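Local atomic coordinates of hydrolase, isochorismatase family (Pseudomonas putida KT2440, PDB entry 4H17), a protein that is a member of the isochorismatase family and is probably a hydrolase, although its natural substrate is not established. Residues M105-Q119 and S135-Y149. Numbering follows the deposited sequence.
Sequences MPNAFKNTKLHETLQ and SSVSTTVRRAKDYGY. With SO4 (sulfate ion), chain D; SO4 (sulfate ion), chain C; SO4 (sulfate ion), chain I.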
loop_
_atom_site.group_PDB
_atom_site.type_symbol
_atom_site.label_atom_id
_atom_site.label_comp_id
_atom_site.label_asym_id
_atom_site.label_seq_id
_atom_site.Cartn_x
_atom_site.Cartn_y
_atom_site.Cartn_z
HETATM N N MSE A 105 10.673 -4.252 -8.273
HETATM C CA MSE A 105 9.984 -3.953 -7.039
HETATM C C MSE A 105 8.509 -4.067 -7.205
HETATM O O MSE A 105 7.988 -3.930 -8.335
HETATM C CB MSE A 105 10.275 -2.514 -6.572
HETATM C CG MSE A 105 11.735 -2.160 -6.574
HETATM SE SE MSE A 105 12.821 -3.360 -5.509
HETATM C CE MSE A 105 11.908 -3.081 -3.859
ATOM N N PRO A 106 7.755 -4.207 -6.095
ATOM C CA PRO A 106 6.279 -4.097 -6.186
ATOM C C PRO A 106 5.815 -2.787 -6.834
ATOM O O PRO A 106 4.888 -2.797 -7.610
ATOM C CB PRO A 106 5.815 -4.224 -4.726
ATOM C CG PRO A 106 6.874 -5.064 -4.080
ATOM C CD PRO A 106 8.175 -4.636 -4.739
ATOM N N ASN A 107 6.515 -1.692 -6.552
ATOM C CA ASN A 107 6.339 -0.424 -7.218
ATOM C C ASN A 107 6.856 -0.503 -8.665
ATOM O O ASN A 107 8.054 -0.489 -8.912
ATOM C CB ASN A 107 7.111 0.648 -6.446
ATOM C CG ASN A 107 7.161 1.977 -7.159
ATOM O OD1 ASN A 107 6.431 2.199 -8.158
ATOM N ND2 ASN A 107 8.032 2.842 -6.711
ATOM N N ALA A 108 5.916 -0.506 -9.623
ATOM C CA ALA A 108 6.283 -0.654 -11.023
ATOM C C ALA A 108 6.979 0.559 -11.647
ATOM O O ALA A 108 7.480 0.460 -12.773
ATOM C CB ALA A 108 5.087 -1.062 -11.884
ATOM N N PHE A 109 7.012 1.691 -10.927
ATOM C CA PHE A 109 7.813 2.861 -11.367
ATOM C C PHE A 109 9.310 2.725 -11.138
ATOM O O PHE A 109 10.111 3.353 -11.850
ATOM C CB PHE A 109 7.308 4.122 -10.675
ATOM C CG PHE A 109 5.912 4.528 -11.094
ATOM C CD1 PHE A 109 4.814 4.045 -10.398
ATOM C CD2 PHE A 109 5.697 5.395 -12.159
ATOM C CE1 PHE A 109 3.554 4.419 -10.736
ATOM C CE2 PHE A 109 4.406 5.727 -12.545
ATOM C CZ PHE A 109 3.344 5.266 -11.805
ATOM N N LYS A 110 9.701 1.980 -10.098
ATOM C CA LYS A 110 11.087 1.992 -9.633
ATOM C C LYS A 110 12.022 1.368 -10.649
ATOM O O LYS A 110 11.928 0.178 -10.951
ATOM C CB LYS A 110 11.201 1.299 -8.273
ATOM C CG LYS A 110 12.608 1.157 -7.702
ATOM C CD LYS A 110 13.329 2.477 -7.443
ATOM C CE LYS A 110 14.484 2.312 -6.444
ATOM N NZ LYS A 110 15.087 3.621 -6.025
ATOM N N ASN A 111 12.913 2.205 -11.179
ATOM C CA ASN A 111 13.884 1.809 -12.214
ATOM C C ASN A 111 13.302 1.232 -13.513
ATOM O O ASN A 111 13.952 0.430 -14.185
ATOM C CB ASN A 111 14.932 0.844 -11.633
ATOM C CG ASN A 111 15.677 1.421 -10.441
ATOM O OD1 ASN A 111 16.005 2.617 -10.390
ATOM N ND2 ASN A 111 15.984 0.562 -9.475
ATOM N N THR A 112 12.115 1.705 -13.912
ATOM C CA THR A 112 11.476 1.224 -15.166
ATOM C C THR A 112 11.172 2.320 -16.215
ATOM O O THR A 112 10.772 2.030 -17.337
ATOM C CB THR A 112 10.139 0.536 -14.881
ATOM O OG1 THR A 112 9.238 1.526 -14.350
ATOM C CG2 THR A 112 10.294 -0.648 -13.934
ATOM N N LYS A 113 11.279 3.564 -15.811
ATOM C CA LYS A 113 10.830 4.662 -16.685
ATOM C C LYS A 113 9.323 4.652 -16.993
ATOM O O LYS A 113 8.843 5.304 -17.952
ATOM C CB LYS A 113 11.648 4.713 -17.975
ATOM C CG LYS A 113 13.048 5.240 -17.719
ATOM C CD LYS A 113 13.884 5.391 -18.983
ATOM C CE LYS A 113 15.096 6.277 -18.730
ATOM N NZ LYS A 113 15.923 5.803 -17.585
ATOM N N LEU A 114 8.553 3.912 -16.180
ATOM C CA LEU A 114 7.102 3.965 -16.302
ATOM C C LEU A 114 6.580 5.396 -16.220
ATOM O O LEU A 114 5.677 5.773 -16.984
ATOM C CB LEU A 114 6.429 3.069 -15.250
ATOM C CG LEU A 114 4.899 3.081 -15.218
ATOM C CD1 LEU A 114 4.257 2.689 -16.535
ATOM C CD2 LEU A 114 4.358 2.194 -14.084
ATOM N N HIS A 115 7.170 6.217 -15.368
ATOM C CA HIS A 115 6.737 7.620 -15.287
ATOM C C HIS A 115 6.907 8.381 -16.623
ATOM O O HIS A 115 5.942 8.976 -17.133
ATOM C CB HIS A 115 7.433 8.329 -14.138
ATOM C CG HIS A 115 6.840 9.665 -13.863
ATOM N ND1 HIS A 115 7.571 10.726 -13.387
ATOM C CD2 HIS A 115 5.575 10.109 -14.009
ATOM C CE1 HIS A 115 6.777 11.778 -13.258
ATOM N NE2 HIS A 115 5.558 11.431 -13.626
ATOM N N GLU A 116 8.096 8.282 -17.218
ATOM C CA GLU A 116 8.423 8.939 -18.480
ATOM C C GLU A 116 7.459 8.455 -19.550
ATOM O O GLU A 116 6.947 9.247 -20.348
ATOM C CB GLU A 116 9.884 8.575 -18.856
ATOM C CG GLU A 116 10.491 9.143 -20.142
ATOM C CD GLU A 116 11.986 8.834 -20.277
ATOM O OE1 GLU A 116 12.579 8.249 -19.339
ATOM O OE2 GLU A 116 12.586 9.193 -21.309
ATOM N N THR A 117 7.183 7.152 -19.543
ATOM C CA THR A 117 6.260 6.565 -20.488
ATOM C C THR A 117 4.844 7.142 -20.329
ATOM O O THR A 117 4.176 7.563 -21.319
ATOM C CB THR A 117 6.229 5.055 -20.349
ATOM O OG1 THR A 117 7.539 4.571 -20.695
ATOM C CG2 THR A 117 5.180 4.435 -21.249
ATOM N N LEU A 118 4.342 7.155 -19.107
ATOM C CA LEU A 118 3.002 7.699 -18.886
ATOM C C LEU A 118 2.926 9.204 -19.221
ATOM O O LEU A 118 1.913 9.639 -19.757
ATOM C CB LEU A 118 2.529 7.426 -17.471
ATOM C CG LEU A 118 2.364 5.962 -17.086
ATOM C CD1 LEU A 118 1.936 5.890 -15.623
ATOM C CD2 LEU A 118 1.344 5.337 -18.015
ATOM N N GLN A 119 4.006 9.955 -18.968
ATOM C CA GLN A 119 4.093 11.382 -19.367
ATOM C C GLN A 119 3.965 11.538 -20.884
ATOM O O GLN A 119 3.163 12.329 -21.383
ATOM C CB GLN A 119 5.379 12.012 -18.840
ATOM C CG GLN A 119 5.300 12.262 -17.358
ATOM C CD GLN A 119 6.612 12.759 -16.786
ATOM O OE1 GLN A 119 7.673 12.223 -17.086
ATOM N NE2 GLN A 119 6.544 13.794 -15.977
ATOM N N SER A 135 -0.109 -6.380 -3.253
ATOM C CA SER A 135 1.347 -6.220 -3.316
ATOM C C SER A 135 1.749 -5.310 -4.487
ATOM O O SER A 135 1.711 -4.103 -4.341
ATOM C CB SER A 135 2.048 -7.588 -3.306
ATOM O OG SER A 135 3.443 -7.441 -3.426
ATOM N N SER A 136 1.991 -5.845 -5.695
ATOM C CA SER A 136 2.394 -4.958 -6.811
ATOM C C SER A 136 1.294 -3.964 -7.261
ATOM O O SER A 136 1.591 -2.832 -7.616
ATOM C CB SER A 136 2.905 -5.715 -8.064
ATOM O OG SER A 136 4.205 -6.246 -7.859
ATOM N N VAL A 137 0.035 -4.371 -7.184
ATOM C CA VAL A 137 -1.056 -3.519 -7.665
ATOM C C VAL A 137 -1.239 -2.347 -6.684
ATOM O O VAL A 137 -1.114 -1.188 -7.071
ATOM C CB VAL A 137 -2.361 -4.311 -7.838
ATOM C CG1 VAL A 137 -3.490 -3.394 -8.208
ATOM C CG2 VAL A 137 -2.233 -5.378 -8.927
ATOM N N SER A 138 -1.468 -2.703 -5.414
ATOM C CA SER A 138 -1.612 -1.704 -4.355
ATOM C C SER A 138 -0.436 -0.740 -4.341
ATOM O O SER A 138 -0.626 0.512 -4.308
ATOM C CB SER A 138 -1.756 -2.388 -2.989
ATOM O OG SER A 138 -1.922 -1.378 -2.006
ATOM N N THR A 139 0.780 -1.271 -4.434
ATOM C CA THR A 139 1.970 -0.423 -4.354
ATOM C C THR A 139 2.051 0.517 -5.551
ATOM O O THR A 139 2.305 1.716 -5.389
ATOM C CB THR A 139 3.226 -1.239 -4.253
ATOM O OG1 THR A 139 3.115 -2.144 -3.171
ATOM C CG2 THR A 139 4.434 -0.335 -4.079
ATOM N N THR A 140 1.783 -0.011 -6.752
ATOM C CA THR A 140 1.886 0.793 -7.966
ATOM C C THR A 140 0.811 1.895 -8.019
ATOM O O THR A 140 1.118 3.014 -8.358
ATOM C CB THR A 140 1.904 -0.121 -9.212
ATOM O OG1 THR A 140 3.076 -0.953 -9.137
ATOM C CG2 THR A 140 1.916 0.718 -10.458
ATOM N N VAL A 141 -0.389 1.561 -7.567
ATOM C CA VAL A 141 -1.490 2.511 -7.551
ATOM C C VAL A 141 -1.136 3.601 -6.564
ATOM O O VAL A 141 -1.345 4.778 -6.824
ATOM C CB VAL A 141 -2.802 1.807 -7.184
ATOM C CG1 VAL A 141 -3.926 2.787 -6.853
ATOM C CG2 VAL A 141 -3.240 0.919 -8.351
ATOM N N ARG A 142 -0.627 3.213 -5.408
ATOM C CA ARG A 142 -0.239 4.232 -4.415
ATOM C C ARG A 142 0.832 5.178 -4.975
ATOM O O ARG A 142 0.710 6.398 -4.836
ATOM C CB ARG A 142 0.259 3.581 -3.127
ATOM C CG ARG A 142 -0.826 2.783 -2.356
ATOM C CD ARG A 142 -0.246 1.901 -1.274
ATOM N NE ARG A 142 -1.243 1.047 -0.607
ATOM C CZ ARG A 142 -1.871 1.364 0.526
ATOM N NH1 ARG A 142 -1.604 2.486 1.164
ATOM N NH2 ARG A 142 -2.761 0.513 1.054
ATOM N N ARG A 143 1.840 4.623 -5.629
ATOM C CA ARG A 143 2.900 5.440 -6.199
ATOM C C ARG A 143 2.382 6.400 -7.283
ATOM O O ARG A 143 2.831 7.549 -7.399
ATOM C CB ARG A 143 4.045 4.571 -6.721
ATOM C CG ARG A 143 5.285 5.376 -7.103
ATOM C CD ARG A 143 5.805 6.212 -5.971
ATOM N NE ARG A 143 7.047 6.879 -6.333
ATOM C CZ ARG A 143 7.453 8.022 -5.790
ATOM N NH1 ARG A 143 6.718 8.584 -4.845
ATOM N NH2 ARG A 143 8.609 8.590 -6.180
ATOM N N ALA A 144 1.456 5.928 -8.081
ATOM C CA ALA A 144 0.854 6.732 -9.122
ATOM C C ALA A 144 0.174 7.954 -8.527
ATOM O O ALA A 144 0.188 9.002 -9.171
ATOM C CB ALA A 144 -0.146 5.919 -9.923
ATOM N N LYS A 145 -0.467 7.816 -7.362
ATOM C CA LYS A 145 -1.039 8.979 -6.663
ATOM C C LYS A 145 0.023 10.062 -6.463
ATOM O O LYS A 145 -0.250 11.238 -6.671
ATOM C CB LYS A 145 -1.656 8.597 -5.313
ATOM C CG LYS A 145 -2.378 9.738 -4.572
ATOM C CD LYS A 145 -2.798 9.290 -3.167
ATOM C CE LYS A 145 -3.650 10.303 -2.418
ATOM N NZ LYS A 145 -5.082 10.295 -2.827
ATOM N N ASP A 146 1.241 9.683 -6.041
ATOM C CA ASP A 146 2.338 10.644 -5.856
ATOM C C ASP A 146 2.680 11.461 -7.086
ATOM O O ASP A 146 3.130 12.616 -6.995
ATOM C CB ASP A 146 3.601 9.931 -5.384
ATOM C CG ASP A 146 3.503 9.439 -3.926
ATOM O OD1 ASP A 146 2.673 9.956 -3.141
ATOM O OD2 ASP A 146 4.275 8.537 -3.546
ATOM N N TYR A 147 2.494 10.851 -8.261
ATOM C CA TYR A 147 2.781 11.535 -9.537
ATOM C C TYR A 147 1.550 12.215 -10.131
ATOM O O TYR A 147 1.583 12.756 -11.229
ATOM C CB TYR A 147 3.347 10.520 -10.498
ATOM C CG TYR A 147 4.736 10.093 -10.197
ATOM C CD1 TYR A 147 5.770 11.047 -10.166
ATOM C CD2 TYR A 147 5.067 8.766 -10.028
ATOM C CE1 TYR A 147 7.065 10.697 -9.938
ATOM C CE2 TYR A 147 6.385 8.388 -9.804
ATOM C CZ TYR A 147 7.394 9.357 -9.782
ATOM O OH TYR A 147 8.722 9.047 -9.532
ATOM N N GLY A 148 0.471 12.204 -9.380
ATOM C CA GLY A 148 -0.717 12.958 -9.765
ATOM C C GLY A 148 -1.638 12.246 -10.731
ATOM O O GLY A 148 -2.569 12.855 -11.242
ATOM N N TYR A 149 -1.453 10.947 -10.951
ATOM C CA TYR A 149 -2.390 10.199 -11.734
ATOM C C TYR A 149 -3.682 9.866 -11.027
ATOM O O TYR A 149 -3.735 9.767 -9.798
ATOM C CB TYR A 149 -1.763 8.889 -12.244
ATOM C CG TYR A 149 -0.600 9.203 -13.157
ATOM C CD1 TYR A 149 -0.793 9.551 -14.472
ATOM C CD2 TYR A 149 0.702 9.143 -12.680
ATOM C CE1 TYR A 149 0.264 9.878 -15.318
ATOM C CE2 TYR A 149 1.764 9.454 -13.507
ATOM C CZ TYR A 149 1.557 9.833 -14.808
ATOM O OH TYR A 149 2.645 10.139 -15.606
HETATM S S SO4 D . 10.157 5.776 -8.221
HETATM O O1 SO4 D . 11.059 4.921 -7.435
HETATM O O2 SO4 D . 8.805 5.335 -7.912
HETATM O O3 SO4 D . 10.441 5.562 -9.650
HETATM O O4 SO4 D . 10.346 7.211 -7.815
HETATM S S SO4 C . 3.416 -9.392 -6.500
HETATM O O1 SO4 C . 4.203 -8.788 -7.596
HETATM O O2 SO4 C . 2.194 -8.663 -6.273
HETATM O O3 SO4 C . 4.232 -9.289 -5.266
HETATM O O4 SO4 C . 3.187 -10.835 -6.697
HETATM S S SO4 I . 9.326 10.098 -2.944
HETATM O O1 SO4 I . 10.290 9.876 -4.062
HETATM O O2 SO4 I . 8.084 10.736 -3.467
HETATM O O3 SO4 I . 9.906 11.149 -2.043
HETATM O O4 SO4 I . 9.051 8.895 -2.125
HETATM O O HOH W 1 3.585 13.112 -13.232
#
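Thr140 OG1 accepts a hydrogen bond from Ala108 N (2.9 Å, angle at the hydrogen 157°). The same hydroxyl donates to Ser136 O (2.8 Å), one turn back. This double role fixes its rotation and ties the loop to helix 133-146. Thr139 CG2 lies against Asn107, while Pro106 CB packs on Thr139 OG1 at 3.7 Å.

The aromatic rings form a second group. His115 stacks face to face on Tyr147, with ring centroids 3.8 Å apart and planes at 22°. Gln119 covers the other imidazole face. The Phe109 ring lies between Leu114 CD2 on one face and Tyr147 on the other, and its CZ meets Ala144 CB. Leu118 CD1 makes a CH-pi contact over the face of Tyr149. A water bonded to both His115 NE2 and Tyr147 O bridges the segments.

Polar side chains meet at sulfate D. Asn107 ND2 and Arg143 NE both donate to its O2, at 2.9 and 2.8 Å. Arg143 NH2 and Tyr147 OH share O4. With CG anti to the backbone N and a bend at chi2 (57°), Arg143 passes Asn107 OD1 and Phe109 CD1 before reaching the ion. Its NH1 salt-bridges Asp146. Arg143 NH1 and NH2 also reach sulfate I, and Arg143 of the second subunit bonds both ions. Asn107 ND2 also donates to Asp146 of that subunit. The sulfate-binding group of Asn107 and Arg143 therefore lies at the dimer interface.

Ser135 and Ser136 bind sulfate C, together with Tyr35, His71 and Met132. The sulfates probably come from the crystallisation liquor. Ser136 OG also bonds Lys103 and, weakly, Asp30. At the C-terminal ends of the parallel strands, Asp30, Lys103 and Ser136 probably correspond to the Asp-Lys-Cys triad of cysteine hydrolases in this family, with serine in place of cysteine.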